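Local coordinates for putative Fe-S biosynthesis protein (Lactobacillus acidophilus, PDB 2QGO) that probably takes part in the biosynthesis of iron-sulphur clusters, though its precise role is not established, at residues 7-12 against 89-94; 19-24 against 52-57; 23-28 against 73-78. All coordinates share one frame; numbering follows the deposited sequence.

Interaction 1 (7-12 against 89-94)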
loop_
_atom_site.group_PDB
_atom_site.type_symbol
_atom_site.label_atom_id
_atom_site.label_comp_id
_atom_site.label_asym_id
_atom_site.label_seq_id
_atom_site.Cartn_x
_atom_site.Cartn_y
_atom_site.Cartn_z
ATOM N N LYS A 7 11.086 -0.844 -2.766
ATOM C CA LYS A 7 11.815 0.416 -2.833
ATOM C C LYS A 7 10.884 1.457 -3.442
ATOM O O LYS A 7 10.096 1.140 -4.341
ATOM C CB LYS A 7 13.085 0.275 -3.693
ATOM C CG LYS A 7 13.966 1.521 -3.661
ATOM C CD LYS A 7 15.382 1.240 -4.154
ATOM C CE LYS A 7 16.342 2.381 -3.766
ATOM N NZ LYS A 7 17.752 2.107 -4.203
ATOM N N PHE A 8 10.955 2.687 -2.934
ATOM C CA PHE A 8 10.129 3.780 -3.444
ATOM C C PHE A 8 11.042 4.759 -4.175
ATOM O O PHE A 8 12.028 5.230 -3.605
ATOM C CB PHE A 8 9.433 4.538 -2.309
ATOM C CG PHE A 8 8.549 3.686 -1.440
ATOM C CD1 PHE A 8 9.092 2.906 -0.424
ATOM C CD2 PHE A 8 7.167 3.676 -1.625
ATOM C CE1 PHE A 8 8.271 2.124 0.403
ATOM C CE2 PHE A 8 6.334 2.897 -0.802
ATOM C CZ PHE A 8 6.893 2.124 0.211
ATOM N N THR A 9 10.721 5.070 -5.427
ATOM C CA THR A 9 11.533 6.011 -6.189
ATOM C C THR A 9 11.422 7.404 -5.560
ATOM O O THR A 9 10.581 7.635 -4.687
ATOM C CB THR A 9 11.069 6.100 -7.665
ATOM O OG1 THR A 9 9.763 6.694 -7.728
ATOM C CG2 THR A 9 11.026 4.715 -8.290
ATOM N N ASP A 10 12.266 8.330 -6.002
ATOM C CA ASP A 10 12.225 9.681 -5.464
ATOM C C ASP A 10 10.858 10.326 -5.659
ATOM O O ASP A 10 10.347 11.000 -4.766
ATOM C CB ASP A 10 13.305 10.564 -6.107
ATOM C CG ASP A 10 14.709 10.191 -5.656
ATOM O OD1 ASP A 10 14.881 9.817 -4.468
ATOM O OD2 ASP A 10 15.648 10.282 -6.481
ATOM N N ASN A 11 10.269 10.125 -6.831
ATOM C CA ASN A 11 8.964 10.703 -7.129
ATOM C C ASN A 11 7.855 10.088 -6.278
ATOM O O ASN A 11 6.901 10.776 -5.910
ATOM C CB ASN A 11 8.656 10.555 -8.623
ATOM C CG ASN A 11 9.600 11.378 -9.494
ATOM O OD1 ASN A 11 10.507 12.043 -8.989
ATOM N ND2 ASN A 11 9.392 11.335 -10.804
ATOM N N ALA A 12 7.973 8.798 -5.961
ATOM C CA ALA A 12 6.974 8.143 -5.124
ATOM C C ALA A 12 7.096 8.700 -3.705
ATOM O O ALA A 12 6.095 9.022 -3.063
ATOM C CB ALA A 12 7.186 6.632 -5.119
ATOM N N VAL A 89 8.993 -2.224 -6.597
ATOM C CA VAL A 89 9.314 -0.825 -6.728
ATOM C C VAL A 89 8.003 -0.060 -6.857
ATOM O O VAL A 89 7.127 -0.441 -7.636
ATOM C CB VAL A 89 10.169 -0.560 -7.989
ATOM C CG1 VAL A 89 10.296 0.941 -8.226
ATOM C CG2 VAL A 89 11.551 -1.191 -7.831
ATOM N N MET A 90 7.856 0.997 -6.066
ATOM C CA MET A 90 6.668 1.838 -6.148
ATOM C C MET A 90 7.147 3.144 -6.784
ATOM O O MET A 90 8.097 3.763 -6.323
ATOM C CB MET A 90 6.072 2.108 -4.758
ATOM C CG MET A 90 4.713 2.840 -4.784
ATOM S SD MET A 90 3.315 1.814 -5.367
ATOM C CE MET A 90 2.936 0.858 -3.834
ATOM N N ASP A 91 6.494 3.547 -7.863
ATOM C CA ASP A 91 6.867 4.772 -8.558
ATOM C C ASP A 91 5.653 5.683 -8.698
ATOM O O ASP A 91 4.526 5.276 -8.411
ATOM C CB ASP A 91 7.438 4.420 -9.933
ATOM C CG ASP A 91 7.987 5.622 -10.664
ATOM O OD1 ASP A 91 8.469 6.566 -10.002
ATOM O OD2 ASP A 91 7.952 5.618 -11.915
ATOM N N TYR A 92 5.890 6.916 -9.124
ATOM C CA TYR A 92 4.822 7.884 -9.309
ATOM C C TYR A 92 5.105 8.711 -10.559
ATOM O O TYR A 92 6.168 9.306 -10.680
ATOM C CB TYR A 92 4.717 8.825 -8.099
ATOM C CG TYR A 92 3.512 9.743 -8.174
ATOM C CD1 TYR A 92 2.240 9.272 -7.868
ATOM C CD2 TYR A 92 3.632 11.055 -8.638
ATOM C CE1 TYR A 92 1.104 10.079 -8.026
ATOM C CE2 TYR A 92 2.496 11.875 -8.801
ATOM C CZ TYR A 92 1.239 11.377 -8.493
ATOM O OH TYR A 92 0.114 12.159 -8.658
ATOM N N ASN A 93 4.159 8.736 -11.490
ATOM C CA ASN A 93 4.305 9.513 -12.726
ATOM C C ASN A 93 2.984 9.471 -13.483
ATOM O O ASN A 93 2.188 8.553 -13.294
ATOM C CB ASN A 93 5.465 8.973 -13.592
ATOM C CG ASN A 93 5.257 7.540 -14.044
ATOM O OD1 ASN A 93 4.658 7.280 -15.094
ATOM N ND2 ASN A 93 5.755 6.595 -13.247
ATOM N N ALA A 94 2.733 10.466 -14.326
ATOM C CA ALA A 94 1.469 10.501 -15.056
ATOM C C ALA A 94 0.320 10.626 -14.042
ATOM O O ALA A 94 -0.797 10.162 -14.291
ATOM C CB ALA A 94 1.305 9.226 -15.873
#
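Thr9 and Asp91 meet through torsions that aim both polar groups at the junction between strand 6-8 and helix 10-18: OG1 of Thr9 sits between its own backbone N and carbonyl carbon (chi1 67°), while the carboxylate of Asp91 swings to the far side of its backbone N (chi1 -174°). Thr9 OG1 thereby donates to Asp91 OD1 over 2.6 Å, reaching the anti side of that oxygen from somewhat out of the carboxylate plane. The same hydroxyl oxygen accepts from Ala12 N at 3.3 Å, the capping bond of a residue at the N-cap position, and Asp91 OD1 also takes a weak bond from Tyr92 N.

Just before this knot the two chains run as parallel strands. Met90 N donates to Lys7 O at 2.8 Å, and Thr9 N to Met90 O at 3.1 Å, both nearly straight. On one face of the sheet Phe8 and Met90 lie side by side and point the same way, CD2 of the ring 3.7 Å from Met90 CB; the ring continues onto Val13 and Leu16 of helix 10-18. On the other face, Thr9 CG2 rests against Val89 CG1 at 3.8 Å.

Where the first chain turns into the helix, Ala12 takes over the packing. Its CB approaches Met90 O to 3.2 Å, and its CA lies 3.8 Å from Tyr92 CB, while the ring of Tyr92 leads on to stack with Tyr15.

Thr9 OG1 is thus both donor and acceptor, which fixes the rotation of the hydroxyl and couples the helix start to strand 88-93. The positive end of the helix dipole near this carboxylate would be expected to favour its negative charge.

Interaction 2 (19-24 against 52-57)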
loop_
_atom_site.group_PDB
_atom_site.type_symbol
_atom_site.label_atom_id
_atom_site.label_comp_id
_atom_site.label_asym_id
_atom_site.label_seq_id
_atom_site.Cartn_x
_atom_site.Cartn_y
_atom_site.Cartn_z
ATOM N N ARG A 19 1.266 13.991 0.375
ATOM C CA ARG A 19 0.021 13.453 0.901
ATOM C C ARG A 19 0.098 13.227 2.413
ATOM O O ARG A 19 -0.848 12.742 3.036
ATOM C CB ARG A 19 -0.326 12.158 0.158
ATOM C CG ARG A 19 -0.802 12.401 -1.288
ATOM C CD ARG A 19 -2.270 12.838 -1.314
ATOM N NE ARG A 19 -3.163 11.687 -1.429
ATOM C CZ ARG A 19 -4.481 11.716 -1.258
ATOM N NH1 ARG A 19 -5.107 12.845 -0.946
ATOM N NH2 ARG A 19 -5.181 10.603 -1.406
ATOM N N GLU A 20 1.237 13.586 2.994
ATOM C CA GLU A 20 1.466 13.465 4.434
ATOM C C GLU A 20 1.279 12.066 5.004
ATOM O O GLU A 20 0.807 11.926 6.130
ATOM C CB GLU A 20 0.530 14.410 5.199
ATOM C CG GLU A 20 0.595 15.880 4.791
ATOM C CD GLU A 20 1.943 16.513 5.061
ATOM O OE1 GLU A 20 2.724 15.959 5.871
ATOM O OE2 GLU A 20 2.220 17.578 4.469
ATOM N N ILE A 21 1.646 11.030 4.260
ATOM C CA ILE A 21 1.461 9.675 4.765
ATOM C C ILE A 21 2.717 8.800 4.768
ATOM O O ILE A 21 2.644 7.627 5.113
ATOM C CB ILE A 21 0.379 8.939 3.953
ATOM C CG1 ILE A 21 0.806 8.874 2.484
ATOM C CG2 ILE A 21 -0.970 9.637 4.118
ATOM C CD1 ILE A 21 0.115 7.785 1.700
ATOM N N LEU A 22 3.860 9.366 4.384
ATOM C CA LEU A 22 5.106 8.604 4.326
ATOM C C LEU A 22 5.569 8.096 5.693
ATOM O O LEU A 22 6.263 7.087 5.799
ATOM C CB LEU A 22 6.209 9.462 3.695
ATOM C CG LEU A 22 7.576 8.794 3.480
ATOM C CD1 LEU A 22 7.446 7.600 2.543
ATOM C CD2 LEU A 22 8.542 9.813 2.914
ATOM N N ASP A 23 5.164 8.808 6.734
ATOM C CA ASP A 23 5.521 8.494 8.111
ATOM C C ASP A 23 4.477 7.611 8.790
ATOM O O ASP A 23 4.613 7.268 9.960
ATOM C CB ASP A 23 5.638 9.802 8.894
ATOM C CG ASP A 23 4.298 10.536 8.999
ATOM O OD1 ASP A 23 3.689 10.867 7.940
ATOM O OD2 ASP A 23 3.843 10.769 10.146
ATOM N N LYS A 24 3.433 7.254 8.056
ATOM C CA LYS A 24 2.354 6.452 8.605
ATOM C C LYS A 24 2.556 4.948 8.481
ATOM O O LYS A 24 3.512 4.474 7.865
ATOM C CB LYS A 24 1.048 6.809 7.896
ATOM C CG LYS A 24 0.651 8.274 7.968
ATOM C CD LYS A 24 0.182 8.658 9.352
ATOM C CE LYS A 24 -0.416 10.047 9.354
ATOM N NZ LYS A 24 -0.810 10.434 10.734
ATOM N N ILE A 52 -2.734 1.290 -1.422
ATOM C CA ILE A 52 -1.964 1.576 -0.219
ATOM C C ILE A 52 -2.934 2.120 0.810
ATOM O O ILE A 52 -3.593 3.129 0.581
ATOM C CB ILE A 52 -0.879 2.649 -0.464
ATOM C CG1 ILE A 52 0.315 2.026 -1.188
ATOM C CG2 ILE A 52 -0.439 3.269 0.870
ATOM C CD1 ILE A 52 1.006 0.934 -0.376
ATOM N N ILE A 53 -3.017 1.448 1.944
ATOM C CA ILE A 53 -3.902 1.886 3.005
ATOM C C ILE A 53 -3.029 2.440 4.114
ATOM O O ILE A 53 -2.073 1.788 4.520
ATOM C CB ILE A 53 -4.721 0.698 3.560
ATOM C CG1 ILE A 53 -5.460 0.005 2.416
ATOM C CG2 ILE A 53 -5.683 1.173 4.632
ATOM C CD1 ILE A 53 -6.286 0.940 1.552
ATOM N N TRP A 54 -3.328 3.640 4.594
ATOM C CA TRP A 54 -2.530 4.183 5.684
ATOM C C TRP A 54 -3.299 4.226 7.005
ATOM O O TRP A 54 -4.509 4.451 7.031
ATOM C CB TRP A 54 -1.974 5.573 5.337
ATOM C CG TRP A 54 -2.978 6.666 5.212
ATOM C CD1 TRP A 54 -3.584 7.095 4.069
ATOM C CD2 TRP A 54 -3.452 7.521 6.265
ATOM N NE1 TRP A 54 -4.401 8.169 4.338
ATOM C CE2 TRP A 54 -4.341 8.451 5.677
ATOM C CE3 TRP A 54 -3.213 7.591 7.645
ATOM C CZ2 TRP A 54 -4.989 9.443 6.422
ATOM C CZ3 TRP A 54 -3.861 8.580 8.392
ATOM C CH2 TRP A 54 -4.739 9.492 7.776
ATOM N N LEU A 55 -2.579 3.987 8.096
ATOM C CA LEU A 55 -3.161 3.988 9.437
ATOM C C LEU A 55 -2.201 4.681 10.396
ATOM O O LEU A 55 -1.083 5.036 10.019
ATOM C CB LEU A 55 -3.389 2.552 9.925
ATOM C CG LEU A 55 -4.325 1.601 9.176
ATOM C CD1 LEU A 55 -4.230 0.225 9.830
ATOM C CD2 LEU A 55 -5.768 2.106 9.221
ATOM N N ASP A 56 -2.634 4.876 11.639
ATOM C CA ASP A 56 -1.756 5.509 12.620
ATOM C C ASP A 56 -1.131 4.514 13.586
ATOM O O ASP A 56 -0.190 4.838 14.304
ATOM C CB ASP A 56 -2.500 6.613 13.359
ATOM C CG ASP A 56 -2.567 7.883 12.542
ATOM O OD1 ASP A 56 -1.494 8.469 12.290
ATOM O OD2 ASP A 56 -3.674 8.288 12.128
ATOM N N LYS A 57 -1.654 3.292 13.571
ATOM C CA LYS A 57 -1.156 2.204 14.398
ATOM C C LYS A 57 -1.256 0.935 13.564
ATOM O O LYS A 57 -2.003 0.880 12.583
ATOM C CB LYS A 57 -1.975 2.063 15.685
ATOM C CG LYS A 57 -1.733 3.190 16.686
ATOM C CD LYS A 57 -2.416 2.929 18.034
ATOM C CE LYS A 57 -1.532 2.123 18.995
ATOM N NZ LYS A 57 -1.113 0.792 18.453
#
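A type I beta turn from Ile21 to Lys24, closed by Lys24 N bonding to Ile21 O, belongs to the connection between helix 10-18 and strand 25-30, and its two end residues bear on Trp54 near the end of strand 50-55. Ile21 sets its CG2 methyl almost squarely over the five-membered ring of the indole, 3.6 Å from the centroid and 7° off the ring normal, a CH-pi contact. The two side chains cross at about a right angle.

Lys24 instead runs alongside Trp54. Its chain bends at chi2 (-72°) and is extended beyond, which lays the methylenes by the six-membered ring, CE 3.9 Å from Trp54 CZ3, and delivers the ammonium to Asp56. There Lys24 NZ forms a salt bridge with Asp56 OD1 at 2.6 Å, in which the oxygen offers its syn lone pair. Lys24 CB meanwhile lies 3.5 Å from Leu55 O.

The preceding helix ends in a Schellman motif at Glu20. Ile21 also packs on Leu16 of that helix and on Ile112 of strand 104-114; Trp54 touches Leu26 of the neighbouring strand 25-30 and, on the other neighbour, Ile112 and Asn114 of strand 104-114.

Interaction 3 (23-28 against 73-78)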
loop_
_atom_site.group_PDB
_atom_site.type_symbol
_atom_site.label_atom_id
_atom_site.label_comp_id
_atom_site.label_asym_id
_atom_site.label_seq_id
_atom_site.Cartn_x
_atom_site.Cartn_y
_atom_site.Cartn_z
ATOM N N ASP A 23 5.164 8.808 6.734
ATOM C CA ASP A 23 5.521 8.494 8.111
ATOM C C ASP A 23 4.477 7.611 8.790
ATOM O O ASP A 23 4.613 7.268 9.960
ATOM C CB ASP A 23 5.638 9.802 8.894
ATOM C CG ASP A 23 4.298 10.536 8.999
ATOM O OD1 ASP A 23 3.689 10.867 7.940
ATOM O OD2 ASP A 23 3.843 10.769 10.146
ATOM N N LYS A 24 3.433 7.254 8.056
ATOM C CA LYS A 24 2.354 6.452 8.605
ATOM C C LYS A 24 2.556 4.948 8.481
ATOM O O LYS A 24 3.512 4.474 7.865
ATOM C CB LYS A 24 1.048 6.809 7.896
ATOM C CG LYS A 24 0.651 8.274 7.968
ATOM C CD LYS A 24 0.182 8.658 9.352
ATOM C CE LYS A 24 -0.416 10.047 9.354
ATOM N NZ LYS A 24 -0.810 10.434 10.734
ATOM N N ILE A 25 1.632 4.201 9.080
ATOM C CA ILE A 25 1.663 2.758 8.975
ATOM C C ILE A 25 1.040 2.512 7.605
ATOM O O ILE A 25 -0.103 2.902 7.359
ATOM C CB ILE A 25 0.791 2.089 10.058
ATOM C CG1 ILE A 25 1.330 2.439 11.449
ATOM C CG2 ILE A 25 0.739 0.582 9.829
ATOM C CD1 ILE A 25 2.798 2.069 11.668
ATOM N N LEU A 26 1.788 1.894 6.704
ATOM C CA LEU A 26 1.261 1.632 5.368
ATOM C C LEU A 26 0.966 0.156 5.168
ATOM O O LEU A 26 1.733 -0.705 5.594
ATOM C CB LEU A 26 2.243 2.106 4.295
ATOM C CG LEU A 26 2.593 3.590 4.339
ATOM C CD1 LEU A 26 3.590 3.897 3.235
ATOM C CD2 LEU A 26 1.321 4.437 4.179
ATOM N N ILE A 27 -0.157 -0.118 4.521
ATOM C CA ILE A 27 -0.582 -1.479 4.246
ATOM C C ILE A 27 -0.799 -1.645 2.750
ATOM O O ILE A 27 -1.671 -1.003 2.170
ATOM C CB ILE A 27 -1.907 -1.795 4.975
ATOM C CG1 ILE A 27 -1.711 -1.660 6.485
ATOM C CG2 ILE A 27 -2.402 -3.183 4.589
ATOM C CD1 ILE A 27 -3.009 -1.718 7.281
ATOM N N LEU A 28 0.008 -2.498 2.130
ATOM C CA LEU A 28 -0.110 -2.762 0.701
ATOM C C LEU A 28 -0.925 -4.036 0.543
ATOM O O LEU A 28 -0.575 -5.075 1.088
ATOM C CB LEU A 28 1.277 -2.942 0.075
ATOM C CG LEU A 28 1.369 -3.390 -1.391
ATOM C CD1 LEU A 28 0.677 -2.367 -2.300
ATOM C CD2 LEU A 28 2.851 -3.549 -1.784
ATOM N N LYS A 73 7.250 2.168 7.301
ATOM C CA LYS A 73 6.568 1.125 8.055
ATOM C C LYS A 73 5.444 0.589 7.171
ATOM O O LYS A 73 4.300 1.025 7.277
ATOM C CB LYS A 73 6.007 1.704 9.352
ATOM C CG LYS A 73 7.087 2.296 10.246
ATOM C CD LYS A 73 6.497 2.997 11.452
ATOM C CE LYS A 73 7.591 3.473 12.379
ATOM N NZ LYS A 73 7.030 4.202 13.554
ATOM N N ILE A 74 5.796 -0.339 6.285
ATOM C CA ILE A 74 4.836 -0.923 5.353
ATOM C C ILE A 74 4.597 -2.399 5.628
ATOM O O ILE A 74 5.534 -3.168 5.816
ATOM C CB ILE A 74 5.296 -0.706 3.876
ATOM C CG1 ILE A 74 4.319 -1.388 2.911
ATOM C CG2 ILE A 74 6.726 -1.216 3.680
ATOM C CD1 ILE A 74 4.510 -0.980 1.459
ATOM N N TYR A 75 3.326 -2.785 5.637
ATOM C CA TYR A 75 2.913 -4.156 5.931
ATOM C C TYR A 75 1.984 -4.765 4.885
ATOM O O TYR A 75 1.542 -4.095 3.956
ATOM C CB TYR A 75 2.172 -4.188 7.267
ATOM C CG TYR A 75 2.997 -3.765 8.457
ATOM C CD1 TYR A 75 3.475 -4.709 9.358
ATOM C CD2 TYR A 75 3.293 -2.421 8.690
ATOM C CE1 TYR A 75 4.229 -4.332 10.470
ATOM C CE2 TYR A 75 4.057 -2.027 9.807
ATOM C CZ TYR A 75 4.519 -2.996 10.693
ATOM O OH TYR A 75 5.268 -2.650 11.802
ATOM N N THR A 76 1.692 -6.049 5.076
ATOM C CA THR A 76 0.776 -6.791 4.222
ATOM C C THR A 76 0.324 -8.031 4.995
ATOM O O THR A 76 0.664 -8.191 6.166
ATOM C CB THR A 76 1.438 -7.209 2.894
ATOM O OG1 THR A 76 0.423 -7.601 1.964
ATOM C CG2 THR A 76 2.397 -8.371 3.104
ATOM N N SER A 77 -0.457 -8.895 4.356
ATOM C CA SER A 77 -0.936 -10.104 5.018
ATOM C C SER A 77 -0.454 -11.353 4.296
ATOM O O SER A 77 0.087 -11.280 3.189
ATOM C CB SER A 77 -2.471 -10.109 5.101
ATOM O OG SER A 77 -3.080 -10.175 3.822
ATOM N N ASP A 78 -0.638 -12.506 4.924
ATOM C CA ASP A 78 -0.199 -13.747 4.304
ATOM C C ASP A 78 -0.954 -13.971 3.004
ATOM O O ASP A 78 -0.404 -14.474 2.025
ATOM C CB ASP A 78 -0.369 -14.912 5.288
ATOM C CG ASP A 78 0.729 -14.926 6.352
ATOM O OD1 ASP A 78 1.915 -14.826 5.961
ATOM O OD2 ASP A 78 0.424 -15.031 7.570
HETATM O O HOH W 1 6.192 4.811 7.447
#
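Backbone hydrogen bonds join Leu26 and Leu28 to strand 73-76 in parallel register, Leu26 facing Ile74 and Ile27 facing Tyr75. Leu26 N donates to Lys73 O at 2.7 Å. Tyr75 N returns a bond to Leu26 O at 2.6 Å, and the same carbonyl oxygen lies at the edge of the tyrosine ring, near its plane. Leu28 N then donates to Tyr75 O at 2.9 Å. CA-H...O contacts add to them, the shortest from Ile74 CA to Leu26 O. The short segments diverge by 33° in direction, a pronounced twist.

Polar groups take over at both ends of the pairing. Thr76 carries its OG1 opposite its backbone N (chi1 -165°), which directs the hydroxyl to Leu28 O, where it donates over 2.9 Å; a side chain here stands in for the next backbone donor. At the other end a water spans the gap, 2.7 Å from Lys24 O, to which it can donate, and accepting from Lys73 N at 2.9 Å.

Apolar contacts divide between the two faces. On the face of Leu26 and Ile74 the CB atoms of the pair lie 4.2 Å apart, and Ile74 extends CD1 to Leu28 CB. On the other face Ile25 crosses both Lys73 and Tyr75: its CD1 meets the lysine methylene CD at 3.8 Å, and its CG2 approaches Tyr75 CD2.

Strand 25-30 is flanked by 73-76 and, across its other edge, by 50-55, which runs antiparallel to it and bonds through Ile53 and Leu55. Strand 64-65 borders 73-76, with Tyr75 touching Lys65 and Thr76 touching Val64. Beyond Thr76 the chain enters helix 78-81, where Ser77 occupies the N-cap position.

In the fold
All three contacts reach one mixed sheet. Interaction 1 pairs an outermost strand with its neighbour, while interaction 3 joins two inner strands and lies closer to the centre of the chain; both combine parallel backbone bonds with a threonine hydroxyl bond, given to a carboxylate in the first and to a backbone carbonyl in the other. Interaction 2 is a surface contact of side chains, an indole face and a salt bridge. It shares Asp23 and Lys24 with interaction 3, and the neighbouring strands 25-30 and 50-55 connect the two contacts through backbone bonds. Met90 CE packs on Ile52 and Leu28, and Phe8 CZ on Ile74, so interaction 1 touches both others through apolar side chains.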